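Local coordinates for protein peroxisomal acyl-coenzyme A oxidase 1 (Arabidopsis thaliana, PDB 1W07) that oxidises long- and medium-chain acyl-CoAs to 2-trans-enoyl-CoAs in peroxisomes, using FAD and passing electrons to oxygen to give hydrogen peroxide, at residues B[15-20]-B[544-549]; B[341-346]-B[533-538]; B[349-354]-B[375-380]; B[11-16]-B[595-600]. The protein carries 1 engineered substitution. All coordinates share one frame; numbering follows the deposited sequence.

Contact 1. Residues B[15-20]-B[544-549]; sequences EFDVED and GGKGVK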
loop_
_atom_site.group_PDB
_atom_site.type_symbol
_atom_site.label_atom_id
_atom_site.label_comp_id
_atom_site.label_asym_id
_atom_site.label_seq_id
_atom_site.Cartn_x
_atom_site.Cartn_y
_atom_site.Cartn_z
ATOM N N GLU B 15 -22.770 12.113 20.051
ATOM C CA GLU B 15 -23.701 13.236 20.074
ATOM C C GLU B 15 -24.803 13.027 19.040
ATOM O O GLU B 15 -25.399 13.977 18.544
ATOM C CB GLU B 15 -22.953 14.546 19.796
ATOM C CG GLU B 15 -21.859 14.808 20.823
ATOM C CD GLU B 15 -20.976 15.970 20.456
ATOM O OE1 GLU B 15 -20.706 16.152 19.247
ATOM O OE2 GLU B 15 -20.520 16.682 21.376
ATOM N N PHE B 16 -25.067 11.766 18.717
ATOM C CA PHE B 16 -26.110 11.423 17.750
ATOM C C PHE B 16 -26.511 9.974 18.048
ATOM O O PHE B 16 -25.722 9.237 18.644
ATOM C CB PHE B 16 -25.565 11.572 16.320
ATOM C CG PHE B 16 -24.572 10.515 15.941
ATOM C CD1 PHE B 16 -24.965 9.418 15.182
ATOM C CD2 PHE B 16 -23.248 10.588 16.379
ATOM C CE1 PHE B 16 -24.056 8.399 14.864
ATOM C CE2 PHE B 16 -22.334 9.577 16.064
ATOM C CZ PHE B 16 -22.743 8.483 15.306
ATOM N N ASP B 17 -27.731 9.575 17.672
ATOM C CA ASP B 17 -28.182 8.206 17.935
ATOM C C ASP B 17 -27.700 7.275 16.835
ATOM O O ASP B 17 -28.148 7.357 15.687
ATOM C CB ASP B 17 -29.707 8.129 18.059
ATOM C CG ASP B 17 -30.223 8.659 19.407
ATOM O OD1 ASP B 17 -29.551 8.435 20.430
ATOM O OD2 ASP B 17 -31.307 9.265 19.438
ATOM N N VAL B 18 -26.775 6.394 17.210
ATOM C CA VAL B 18 -26.163 5.444 16.293
ATOM C C VAL B 18 -27.149 4.547 15.560
ATOM O O VAL B 18 -26.949 4.250 14.385
ATOM C CB VAL B 18 -25.103 4.556 17.034
ATOM C CG1 VAL B 18 -25.775 3.741 18.150
ATOM C CG2 VAL B 18 -24.375 3.641 16.022
ATOM N N GLU B 19 -28.205 4.114 16.240
ATOM C CA GLU B 19 -29.174 3.238 15.608
ATOM C C GLU B 19 -29.797 3.869 14.361
ATOM O O GLU B 19 -30.086 3.167 13.385
ATOM C CB GLU B 19 -30.254 2.808 16.614
ATOM C CG GLU B 19 -29.712 1.916 17.753
ATOM C CD GLU B 19 -28.898 0.701 17.263
ATOM O OE1 GLU B 19 -29.423 -0.113 16.474
ATOM O OE2 GLU B 19 -27.728 0.548 17.678
ATOM N N ASP B 20 -29.978 5.187 14.373
ATOM C CA ASP B 20 -30.538 5.912 13.225
ATOM C C ASP B 20 -29.485 6.065 12.130
ATOM O O ASP B 20 -29.801 6.004 10.939
ATOM C CB ASP B 20 -31.028 7.294 13.651
ATOM C CG ASP B 20 -32.295 7.225 14.487
ATOM O OD1 ASP B 20 -33.341 6.845 13.923
ATOM O OD2 ASP B 20 -32.235 7.525 15.697
ATOM N N GLY B 544 -33.708 11.627 9.326
ATOM C CA GLY B 544 -34.092 11.614 10.727
ATOM C C GLY B 544 -33.033 11.099 11.685
ATOM O O GLY B 544 -32.087 10.428 11.277
ATOM N N GLY B 545 -33.199 11.422 12.965
ATOM C CA GLY B 545 -32.258 10.977 13.971
ATOM C C GLY B 545 -31.585 12.109 14.718
ATOM O O GLY B 545 -31.032 13.025 14.107
ATOM N N LYS B 546 -31.626 12.058 16.046
ATOM C CA LYS B 546 -30.979 13.091 16.836
ATOM C C LYS B 546 -29.505 13.235 16.470
ATOM O O LYS B 546 -28.726 12.285 16.618
ATOM C CB LYS B 546 -31.080 12.783 18.332
ATOM C CG LYS B 546 -32.465 12.880 18.925
ATOM C CD LYS B 546 -32.381 12.899 20.444
ATOM C CE LYS B 546 -33.752 13.012 21.087
ATOM N NZ LYS B 546 -34.533 11.760 20.918
ATOM N N GLY B 547 -29.147 14.428 15.998
ATOM C CA GLY B 547 -27.777 14.736 15.637
ATOM C C GLY B 547 -27.182 14.019 14.445
ATOM O O GLY B 547 -26.008 14.195 14.133
ATOM N N VAL B 548 -27.988 13.209 13.778
ATOM C CA VAL B 548 -27.530 12.447 12.624
ATOM C C VAL B 548 -27.068 13.356 11.478
ATOM O O VAL B 548 -25.901 13.312 11.062
ATOM C CB VAL B 548 -28.663 11.506 12.127
ATOM C CG1 VAL B 548 -28.267 10.789 10.842
ATOM C CG2 VAL B 548 -28.979 10.490 13.216
ATOM N N LYS B 549 -27.972 14.198 10.982
ATOM C CA LYS B 549 -27.618 15.076 9.876
ATOM C C LYS B 549 -26.427 15.965 10.220
ATOM O O LYS B 549 -25.599 16.252 9.363
ATOM C CB LYS B 549 -28.822 15.932 9.452
ATOM C CG LYS B 549 -28.478 16.937 8.347
ATOM C CD LYS B 549 -29.690 17.688 7.805
ATOM C CE LYS B 549 -30.482 16.842 6.826
ATOM N NZ LYS B 549 -31.470 17.666 6.075
HETATM O O HOH W 1 -24.559 15.689 16.549
HETATM O O HOH W 2 -32.953 9.613 17.224
HETATM O O HOH W 3 -32.864 9.166 21.695
#

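Contact 2. Residues B[341-346]-B[533-538]; sequences AYAFRF and SKFIAK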
loop_
_atom_site.group_PDB
_atom_site.type_symbol
_atom_site.label_atom_id
_atom_site.label_comp_id
_atom_site.label_asym_id
_atom_site.label_seq_id
_atom_site.Cartn_x
_atom_site.Cartn_y
_atom_site.Cartn_z
ATOM N N ALA B 341 -15.540 7.344 3.405
ATOM C CA ALA B 341 -16.373 6.146 3.410
ATOM C C ALA B 341 -17.826 6.571 3.198
ATOM O O ALA B 341 -18.511 6.031 2.336
ATOM C CB ALA B 341 -16.219 5.389 4.736
ATOM N N TYR B 342 -18.304 7.546 3.971
ATOM C CA TYR B 342 -19.683 8.003 3.790
ATOM C C TYR B 342 -19.852 8.694 2.430
ATOM O O TYR B 342 -20.853 8.510 1.739
ATOM C CB TYR B 342 -20.083 8.954 4.915
ATOM C CG TYR B 342 -20.441 8.256 6.217
ATOM C CD1 TYR B 342 -19.456 7.696 7.030
ATOM C CD2 TYR B 342 -21.767 8.158 6.635
ATOM C CE1 TYR B 342 -19.782 7.060 8.237
ATOM C CE2 TYR B 342 -22.113 7.521 7.826
ATOM C CZ TYR B 342 -21.115 6.975 8.627
ATOM O OH TYR B 342 -21.442 6.354 9.810
ATOM N N ALA B 343 -18.863 9.488 2.044
ATOM C CA ALA B 343 -18.923 10.166 0.765
ATOM C C ALA B 343 -19.087 9.159 -0.386
ATOM O O ALA B 343 -19.909 9.369 -1.287
ATOM C CB ALA B 343 -17.678 11.008 0.567
ATOM N N PHE B 344 -18.320 8.069 -0.357
ATOM C CA PHE B 344 -18.385 7.048 -1.408
ATOM C C PHE B 344 -19.672 6.248 -1.325
ATOM O O PHE B 344 -20.190 5.773 -2.333
ATOM C CB PHE B 344 -17.181 6.105 -1.340
ATOM C CG PHE B 344 -15.854 6.784 -1.564
ATOM C CD1 PHE B 344 -15.780 8.083 -2.074
ATOM C CD2 PHE B 344 -14.674 6.102 -1.291
ATOM C CE1 PHE B 344 -14.542 8.686 -2.306
ATOM C CE2 PHE B 344 -13.444 6.684 -1.520
ATOM C CZ PHE B 344 -13.371 7.985 -2.029
ATOM N N ARG B 345 -20.199 6.091 -0.118
ATOM C CA ARG B 345 -21.473 5.391 0.070
ATOM C C ARG B 345 -22.600 6.203 -0.635
ATOM O O ARG B 345 -23.392 5.663 -1.414
ATOM C CB ARG B 345 -21.754 5.300 1.576
ATOM C CG ARG B 345 -22.890 4.388 1.972
ATOM C CD ARG B 345 -22.517 2.963 1.660
ATOM N NE ARG B 345 -23.400 2.020 2.323
ATOM C CZ ARG B 345 -23.151 0.719 2.408
ATOM N NH1 ARG B 345 -22.040 0.213 1.874
ATOM N NH2 ARG B 345 -24.012 -0.079 3.020
ATOM N N PHE B 346 -22.653 7.509 -0.364
ATOM C CA PHE B 346 -23.676 8.375 -0.956
ATOM C C PHE B 346 -23.508 8.514 -2.479
ATOM O O PHE B 346 -24.498 8.506 -3.227
ATOM C CB PHE B 346 -23.641 9.749 -0.269
ATOM C CG PHE B 346 -23.973 9.697 1.215
ATOM C CD1 PHE B 346 -23.369 10.573 2.115
ATOM C CD2 PHE B 346 -24.871 8.751 1.712
ATOM C CE1 PHE B 346 -23.648 10.502 3.489
ATOM C CE2 PHE B 346 -25.161 8.667 3.079
ATOM C CZ PHE B 346 -24.542 9.547 3.973
ATOM N N SER B 533 -20.307 17.261 -4.595
ATOM C CA SER B 533 -21.648 17.752 -4.900
ATOM C C SER B 533 -22.738 16.773 -4.494
ATOM O O SER B 533 -23.814 17.187 -4.082
ATOM C CB SER B 533 -21.780 18.097 -6.396
ATOM O OG SER B 533 -21.878 16.922 -7.181
ATOM N N LYS B 534 -22.468 15.475 -4.613
ATOM C CA LYS B 534 -23.457 14.470 -4.230
ATOM C C LYS B 534 -23.596 14.340 -2.714
ATOM O O LYS B 534 -24.669 13.995 -2.213
ATOM C CB LYS B 534 -23.115 13.113 -4.838
ATOM C CG LYS B 534 -23.053 13.155 -6.346
ATOM C CD LYS B 534 -24.364 13.655 -6.914
ATOM C CE LYS B 534 -24.245 13.960 -8.390
ATOM N NZ LYS B 534 -25.553 14.422 -8.921
ATOM N N PHE B 535 -22.519 14.608 -1.984
ATOM C CA PHE B 535 -22.555 14.569 -0.523
ATOM C C PHE B 535 -23.376 15.771 -0.041
ATOM O O PHE B 535 -24.221 15.643 0.840
ATOM C CB PHE B 535 -21.133 14.633 0.049
ATOM C CG PHE B 535 -20.995 14.037 1.424
ATOM C CD1 PHE B 535 -19.774 13.524 1.841
ATOM C CD2 PHE B 535 -22.082 13.976 2.294
ATOM C CE1 PHE B 535 -19.634 12.950 3.109
ATOM C CE2 PHE B 535 -21.956 13.406 3.561
ATOM C CZ PHE B 535 -20.723 12.890 3.969
ATOM N N ILE B 536 -23.119 16.942 -0.620
ATOM C CA ILE B 536 -23.854 18.159 -0.268
ATOM C C ILE B 536 -25.342 17.978 -0.621
ATOM O O ILE B 536 -26.227 18.473 0.079
ATOM C CB ILE B 536 -23.290 19.389 -1.034
ATOM C CG1 ILE B 536 -21.873 19.685 -0.549
ATOM C CG2 ILE B 536 -24.209 20.600 -0.858
ATOM C CD1 ILE B 536 -21.202 20.857 -1.248
ATOM N N ALA B 537 -25.611 17.262 -1.710
ATOM C CA ALA B 537 -26.987 17.022 -2.129
ATOM C C ALA B 537 -27.661 16.075 -1.145
ATOM O O ALA B 537 -28.858 16.186 -0.873
ATOM C CB ALA B 537 -27.019 16.420 -3.528
ATOM N N LYS B 538 -26.885 15.138 -0.612
ATOM C CA LYS B 538 -27.424 14.166 0.324
ATOM C C LYS B 538 -27.939 14.854 1.574
ATOM O O LYS B 538 -28.955 14.443 2.141
ATOM C CB LYS B 538 -26.351 13.149 0.708
ATOM C CG LYS B 538 -26.833 12.081 1.688
ATOM C CD LYS B 538 -27.908 11.197 1.068
ATOM C CE LYS B 538 -28.377 10.130 2.049
ATOM N NZ LYS B 538 -29.352 9.201 1.415
#

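Contact 3. Residues B[349-354]-B[375-380]; sequences EWLKWL and ACTAGL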
loop_
_atom_site.group_PDB
_atom_site.type_symbol
_atom_site.label_atom_id
_atom_site.label_comp_id
_atom_site.label_asym_id
_atom_site.label_seq_id
_atom_site.Cartn_x
_atom_site.Cartn_y
_atom_site.Cartn_z
ATOM N N GLU B 349 -24.925 5.594 -3.929
ATOM C CA GLU B 349 -26.389 5.588 -3.960
ATOM C C GLU B 349 -26.837 6.294 -5.233
ATOM O O GLU B 349 -27.751 5.830 -5.922
ATOM C CB GLU B 349 -26.967 6.342 -2.754
ATOM C CG GLU B 349 -27.122 5.511 -1.474
ATOM C CD GLU B 349 -27.559 6.355 -0.271
ATOM O OE1 GLU B 349 -28.261 7.372 -0.463
ATOM O OE2 GLU B 349 -27.214 5.988 0.871
ATOM N N TRP B 350 -26.195 7.427 -5.525
ATOM C CA TRP B 350 -26.519 8.218 -6.706
ATOM C C TRP B 350 -26.241 7.416 -7.974
ATOM O O TRP B 350 -27.050 7.415 -8.901
ATOM C CB TRP B 350 -25.699 9.510 -6.720
ATOM C CG TRP B 350 -25.908 10.323 -7.964
ATOM C CD1 TRP B 350 -26.989 11.112 -8.260
ATOM C CD2 TRP B 350 -25.042 10.393 -9.103
ATOM N NE1 TRP B 350 -26.846 11.663 -9.515
ATOM C CE2 TRP B 350 -25.662 11.240 -10.055
ATOM C CE3 TRP B 350 -23.801 9.821 -9.416
ATOM C CZ2 TRP B 350 -25.080 11.525 -11.296
ATOM C CZ3 TRP B 350 -23.222 10.105 -10.658
ATOM C CH2 TRP B 350 -23.862 10.950 -11.577
ATOM N N LEU B 351 -25.096 6.741 -8.014
ATOM C CA LEU B 351 -24.736 5.932 -9.168
ATOM C C LEU B 351 -25.765 4.842 -9.431
ATOM O O LEU B 351 -25.929 4.388 -10.565
ATOM C CB LEU B 351 -23.358 5.303 -8.972
ATOM C CG LEU B 351 -22.182 6.091 -9.537
ATOM C CD1 LEU B 351 -20.912 5.299 -9.272
ATOM C CD2 LEU B 351 -22.372 6.347 -11.044
ATOM N N LYS B 352 -26.449 4.404 -8.384
ATOM C CA LYS B 352 -27.471 3.385 -8.554
ATOM C C LYS B 352 -28.630 4.024 -9.323
ATOM O O LYS B 352 -29.112 3.475 -10.319
ATOM C CB LYS B 352 -27.958 2.883 -7.196
ATOM C CG LYS B 352 -29.019 1.807 -7.296
ATOM C CD LYS B 352 -28.495 0.514 -7.915
ATOM C CE LYS B 352 -29.629 -0.491 -8.072
ATOM N NZ LYS B 352 -30.401 -0.666 -6.803
ATOM N N TRP B 353 -29.068 5.190 -8.851
ATOM C CA TRP B 353 -30.147 5.929 -9.495
ATOM C C TRP B 353 -29.779 6.154 -10.964
ATOM O O TRP B 353 -30.619 6.027 -11.852
ATOM C CB TRP B 353 -30.352 7.284 -8.805
ATOM C CG TRP B 353 -31.254 8.210 -9.573
ATOM C CD1 TRP B 353 -32.622 8.219 -9.568
ATOM C CD2 TRP B 353 -30.854 9.179 -10.549
ATOM N NE1 TRP B 353 -33.093 9.124 -10.489
ATOM C CE2 TRP B 353 -32.029 9.728 -11.105
ATOM C CE3 TRP B 353 -29.610 9.632 -11.013
ATOM C CZ2 TRP B 353 -32.002 10.709 -12.102
ATOM C CZ3 TRP B 353 -29.579 10.610 -12.010
ATOM C CH2 TRP B 353 -30.771 11.137 -12.543
ATOM N N LEU B 354 -28.516 6.489 -11.207
ATOM C CA LEU B 354 -28.030 6.723 -12.558
ATOM C C LEU B 354 -28.128 5.456 -13.401
ATOM O O LEU B 354 -28.509 5.502 -14.575
ATOM C CB LEU B 354 -26.578 7.193 -12.517
ATOM C CG LEU B 354 -25.909 7.442 -13.868
ATOM C CD1 LEU B 354 -26.717 8.467 -14.644
ATOM C CD2 LEU B 354 -24.482 7.922 -13.655
ATOM N N ALA B 375 -18.647 8.574 -18.595
ATOM C CA ALA B 375 -17.558 9.356 -18.029
ATOM C C ALA B 375 -17.607 9.313 -16.507
ATOM O O ALA B 375 -16.618 8.975 -15.860
ATOM C CB ALA B 375 -17.643 10.803 -18.515
ATOM N N CYS B 376 -18.767 9.667 -15.941
ATOM C CA CYS B 376 -18.953 9.658 -14.490
ATOM C C CYS B 376 -18.624 8.306 -13.897
ATOM O O CYS B 376 -17.833 8.201 -12.952
ATOM C CB CYS B 376 -20.412 10.000 -14.133
ATOM S SG CYS B 376 -20.903 11.711 -14.391
ATOM N N THR B 377 -19.235 7.253 -14.444
ATOM C CA THR B 377 -19.010 5.908 -13.946
ATOM C C THR B 377 -17.530 5.529 -14.003
ATOM O O THR B 377 -16.974 5.095 -13.005
ATOM C CB THR B 377 -19.814 4.859 -14.726
ATOM O OG1 THR B 377 -19.543 4.974 -16.128
ATOM C CG2 THR B 377 -21.282 5.056 -14.490
ATOM N N ALA B 378 -16.892 5.707 -15.160
ATOM C CA ALA B 378 -15.481 5.362 -15.299
ATOM C C ALA B 378 -14.600 6.134 -14.314
ATOM O O ALA B 378 -13.732 5.558 -13.642
ATOM C CB ALA B 378 -15.001 5.609 -16.746
ATOM N N GLY B 379 -14.838 7.440 -14.242
ATOM C CA GLY B 379 -14.070 8.296 -13.353
ATOM C C GLY B 379 -14.281 8.007 -11.883
ATOM O O GLY B 379 -13.329 8.026 -11.092
ATOM N N LEU B 380 -15.527 7.740 -11.509
ATOM C CA LEU B 380 -15.835 7.445 -10.114
ATOM C C LEU B 380 -15.260 6.109 -9.716
ATOM O O LEU B 380 -14.817 5.943 -8.592
ATOM C CB LEU B 380 -17.348 7.459 -9.881
ATOM C CG LEU B 380 -18.029 8.833 -9.947
ATOM C CD1 LEU B 380 -19.537 8.690 -9.702
ATOM C CD2 LEU B 380 -17.377 9.749 -8.915
#

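Contact 4. Residues B[11-16]-B[595-600]; sequences RNKAEF and QVRPNA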
loop_
_atom_site.group_PDB
_atom_site.type_symbol
_atom_site.label_atom_id
_atom_site.label_comp_id
_atom_site.label_asym_id
_atom_site.label_seq_id
_atom_site.Cartn_x
_atom_site.Cartn_y
_atom_site.Cartn_z
ATOM N N ARG B 11 -18.480 5.238 23.342
ATOM C CA ARG B 11 -19.818 5.170 22.791
ATOM C C ARG B 11 -20.770 6.137 23.505
ATOM O O ARG B 11 -21.763 6.589 22.925
ATOM C CB ARG B 11 -20.340 3.729 22.858
ATOM C CG ARG B 11 -19.412 2.745 22.118
ATOM C CD ARG B 11 -20.082 1.433 21.677
ATOM N NE ARG B 11 -19.310 0.824 20.583
ATOM C CZ ARG B 11 -18.374 -0.113 20.725
ATOM N NH1 ARG B 11 -18.072 -0.612 21.926
ATOM N NH2 ARG B 11 -17.686 -0.514 19.661
ATOM N N ASN B 12 -20.471 6.472 24.757
ATOM C CA ASN B 12 -21.316 7.402 25.488
ATOM C C ASN B 12 -20.991 8.837 25.099
ATOM O O ASN B 12 -21.738 9.750 25.418
ATOM C CB ASN B 12 -21.170 7.216 27.003
ATOM C CG ASN B 12 -21.883 5.975 27.509
ATOM O OD1 ASN B 12 -22.828 5.495 26.883
ATOM N ND2 ASN B 12 -21.448 5.464 28.657
ATOM N N LYS B 13 -19.883 9.041 24.391
ATOM C CA LYS B 13 -19.527 10.387 23.957
ATOM C C LYS B 13 -20.308 10.803 22.715
ATOM O O LYS B 13 -20.334 11.982 22.358
ATOM C CB LYS B 13 -18.040 10.485 23.642
ATOM C CG LYS B 13 -17.153 10.465 24.862
ATOM C CD LYS B 13 -15.703 10.471 24.422
ATOM C CE LYS B 13 -14.741 10.321 25.592
ATOM N NZ LYS B 13 -13.327 10.201 25.116
ATOM N N ALA B 14 -20.938 9.831 22.058
ATOM C CA ALA B 14 -21.698 10.096 20.837
ATOM C C ALA B 14 -22.711 11.211 21.028
ATOM O O ALA B 14 -23.417 11.249 22.034
ATOM C CB ALA B 14 -22.411 8.821 20.374
ATOM N N GLU B 15 -22.770 12.113 20.051
ATOM C CA GLU B 15 -23.701 13.236 20.074
ATOM C C GLU B 15 -24.803 13.027 19.040
ATOM O O GLU B 15 -25.399 13.977 18.544
ATOM C CB GLU B 15 -22.953 14.546 19.796
ATOM C CG GLU B 15 -21.859 14.808 20.823
ATOM C CD GLU B 15 -20.976 15.970 20.456
ATOM O OE1 GLU B 15 -20.706 16.152 19.247
ATOM O OE2 GLU B 15 -20.520 16.682 21.376
ATOM N N PHE B 16 -25.067 11.766 18.717
ATOM C CA PHE B 16 -26.110 11.423 17.750
ATOM C C PHE B 16 -26.511 9.974 18.048
ATOM O O PHE B 16 -25.722 9.237 18.644
ATOM C CB PHE B 16 -25.565 11.572 16.320
ATOM C CG PHE B 16 -24.572 10.515 15.941
ATOM C CD1 PHE B 16 -24.965 9.418 15.182
ATOM C CD2 PHE B 16 -23.248 10.588 16.379
ATOM C CE1 PHE B 16 -24.056 8.399 14.864
ATOM C CE2 PHE B 16 -22.334 9.577 16.064
ATOM C CZ PHE B 16 -22.743 8.483 15.306
ATOM N N GLN B 595 -14.626 18.263 16.478
ATOM C CA GLN B 595 -16.048 18.001 16.636
ATOM C C GLN B 595 -16.388 16.537 16.372
ATOM O O GLN B 595 -17.265 15.962 17.019
ATOM C CB GLN B 595 -16.859 18.892 15.697
ATOM C CG GLN B 595 -16.866 20.344 16.118
ATOM C CD GLN B 595 -17.458 21.263 15.075
ATOM O OE1 GLN B 595 -18.609 21.107 14.674
ATOM N NE2 GLN B 595 -16.670 22.233 14.630
ATOM N N VAL B 596 -15.689 15.921 15.426
ATOM C CA VAL B 596 -15.953 14.527 15.087
ATOM C C VAL B 596 -15.341 13.553 16.079
ATOM O O VAL B 596 -15.863 12.451 16.274
ATOM C CB VAL B 596 -15.450 14.219 13.654
ATOM C CG1 VAL B 596 -15.415 12.703 13.397
ATOM C CG2 VAL B 596 -16.368 14.901 12.665
ATOM N N ARG B 597 -14.245 13.964 16.711
ATOM C CA ARG B 597 -13.535 13.123 17.681
ATOM C C ARG B 597 -14.400 12.318 18.649
ATOM O O ARG B 597 -14.238 11.100 18.765
ATOM C CB ARG B 597 -12.544 13.976 18.480
ATOM C CG ARG B 597 -12.017 13.324 19.780
ATOM C CD ARG B 597 -11.267 12.034 19.527
ATOM N NE ARG B 597 -10.855 11.410 20.788
ATOM C CZ ARG B 597 -11.556 10.478 21.428
ATOM N NH1 ARG B 597 -12.707 10.041 20.926
ATOM N NH2 ARG B 597 -11.097 9.977 22.562
ATOM N N PRO B 598 -15.322 12.989 19.372
ATOM C CA PRO B 598 -16.174 12.272 20.319
ATOM C C PRO B 598 -17.198 11.360 19.657
ATOM O O PRO B 598 -17.739 10.444 20.286
ATOM C CB PRO B 598 -16.796 13.398 21.149
ATOM C CG PRO B 598 -16.902 14.529 20.155
ATOM C CD PRO B 598 -15.585 14.442 19.410
ATOM N N ASN B 599 -17.439 11.606 18.373
ATOM C CA ASN B 599 -18.388 10.815 17.604
ATOM C C ASN B 599 -17.752 9.691 16.801
ATOM O O ASN B 599 -18.467 8.847 16.272
ATOM C CB ASN B 599 -19.147 11.730 16.642
ATOM C CG ASN B 599 -19.971 12.752 17.369
ATOM O OD1 ASN B 599 -21.021 12.433 17.920
ATOM N ND2 ASN B 599 -19.490 13.987 17.397
ATOM N N ALA B 600 -16.419 9.666 16.733
ATOM C CA ALA B 600 -15.682 8.686 15.916
ATOM C C ALA B 600 -16.104 7.233 16.065
ATOM O O ALA B 600 -16.540 6.610 15.092
ATOM C CB ALA B 600 -14.159 8.803 16.146
HETATM O O HOH W 4 -18.745 17.532 18.525
#

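Contact 1. Residues B[15-20]-B[544-549]
Phe16 and Asp17 lie against Lys546 and Gly547 where two helix N-termini meet: the turn entering helix 18-26, with Asp17 at its N-cap position, packs on the glycine-rich turn entering helix 548-566, with Gly547 at the equivalent place. The N-terminal part of the chain is thereby joined to the C-terminal helical part of an acyl-CoA oxidase fold. The tight side is mostly backbone. Lys546 O receives the amide of Asp17 at 3.1 Å from Asp17 N, in the carbonyl plane and with a moderately bent N-H...O angle of 147°. The same oxygen takes a CA-H...O contact from the neighbouring residue, Phe16 CA to Lys546 O being 3.0 Å. Phe16 CB sits 3.4 Å from Gly547 O, while its ring leads off toward Met21 and Leu603. The lack of a side chain at Gly545 lets Asp20 settle directly on the backbone, with Asp20 CG 3.8 Å from Gly545 CA, and Val548 CG2 touches Asp20 CB beside it.

The solvent side is looser and works through water. Asp17 and Lys546 run alongside each other in the same direction, so that the carboxylate lies along the methylenes of the lysine; Asp17 OD2 to Lys546 CB is 3.7 Å. Their opposite charges probably attract, but at 4.3 Å between Asp17 OD2 and Lys546 NZ they form no salt bridge; one water joins them. A second water gives hydrogen bonds to Asp17 OD2 and Asp20 OD2 and accepts one from Lys546 N, at 3.0 Å from that nitrogen.

Contact 2. Residues B[341-346]-B[533-538]
Phe346 and Phe535 form the heart of a nearly perpendicular helix crossing, helix 328-363 over the last turns of helix 516-538, with short-segment axes 9.0 Å apart at 84°. The pair belongs to the all-helical C-terminal half of the acyl-CoA oxidase fold. Phe346 presents the CD1-CE1 edge of its ring to the face of Phe535, an offset edge-to-face stack with ring centroids 5.1 Å apart and planes at 70°. Its closest atoms are Phe346 CE1 and Phe535 CE2, 3.4 Å apart. Phe535 reaches this place because its CG swings anti to the backbone N (chi1 -156°), bringing the ring back toward the other helix, where the CD1 side also meets Ala343 CB at 3.5 Å.

Lys538 covers one face of Phe346. Its chain, bent at chi2, passes across the ring at about a right angle, placing CG almost over the centre in a CH-pi contact, and CE continues past the ring to touch Phe346 CE2 at 3.7 Å. The aliphatic part thus serves the apolar core, while the ammonium goes on to a salt bridge with Glu349. Lys538 CG stands 3.7 Å from the centroid of the Phe346 ring.

Contact 3. Residues B[349-354]-B[375-380]
The helical bundle of the C-alpha1 domain, which carries the C-terminal fold shared with acyl-CoA dehydrogenases, includes this pair of helices, where Leu351 and Trp350 of helix 328-363 face Leu380, Thr377 and Cys376 of helix 370-398. The short segments run roughly antiparallel, at 148°, and their axes are 11.5 Å apart. At that spacing the gap is bridged by the ends of side chains.

Leu351 and Leu380 reach past one another from the two helices, with Leu380 CD1 against the branch point of Leu351 and 3.7 Å from Leu351 CD1. The other methyl, Leu351 CD2, meets Thr377 CG2 at 3.8 Å. Thr377 has its two branches divided between two tasks: with chi1 at 54°, OG1 bonds back to His374 O in its own helix, leaving CG2 to face the leucine.

Trp350 extends from the helix with CG anti to the backbone N (chi1 176°), and its six-membered ring meets helix 370-398 by its edge. Leu380 CD1 lies near the ring plane, 4.1 Å from Trp350 CZ3, and Lys534 forms a cation-pi contact with the same indole. Glu424, probably the active-site proton acceptor, has its side chain about 9 Å from that of Thr377. In one of the two conformers of Cys376, so with less certainty, SG also lies at the ring edge, 4.2 Å from Trp350 CH2.

Contact 4. Residues B[11-16]-B[595-600]
Asn599 meets Glu15 with both ends of its side-chain amide. Asn599 OD1 accepts the backbone amide of Glu15 at 2.8 Å from Glu15 N, a fairly straight bond (161°) whose donor is tilted from the carbonyl plane. Asn599 ND2 donates to Glu15 OE1 at 3.1 Å; the oxygen lies close to the amide plane, while the nitrogen comes from above the carboxylate plane. The ring of Phe16 adds an edge contact, with Phe16 CD2 3.3 Å from Asn599 OD1.

Behind this first shell, Asn599 ND2 also bonds to Gln595 O at 3.0 Å, fixing the rotation of the amide against helix 579-596. A water joins the same carbonyl to Glu15 OE1. The chain leaving helix 8-12 is therefore held to the link between helices 579-596 and 600-605, in the C-terminal helical part of the oxidase. Next to it, Lys13 CB rests on Pro598, 3.4 Å from Pro598 O.

Farther out, Lys13 NZ and Arg597 NH2 are 3.4 Å apart, two donors with no bond between them, their charges gathered round Glu10, which forms a salt bridge with each residue. Arg597 has a further partner in Asp326, to which its NE is salt-bridged.

Contacts 2 and 3 are buried and share helix 328-363, packing successive parts of it against helices 516-538 and 370-398; apolar and aromatic groups do the work there. They touch where two lysines of helix 516-538 meet Glu349 and Trp350, their centres being about 12 Å apart. Contacts 1 and 4 lie farther from the centre of the chain, are partly buried, and use overlapping pieces of the N-terminal segment, sharing Glu15 and Phe16. Their chemistry is largely polar: backbone amides, carboxylates and bridging waters. In contact 1 a backbone amide of the N-terminal segment is accepted by a main-chain carbonyl, in contact 4 by the side-chain oxygen of an asparagine. Helices 516-538 and 548-566, successive in the chain, serve contacts 2 and 1 respectively.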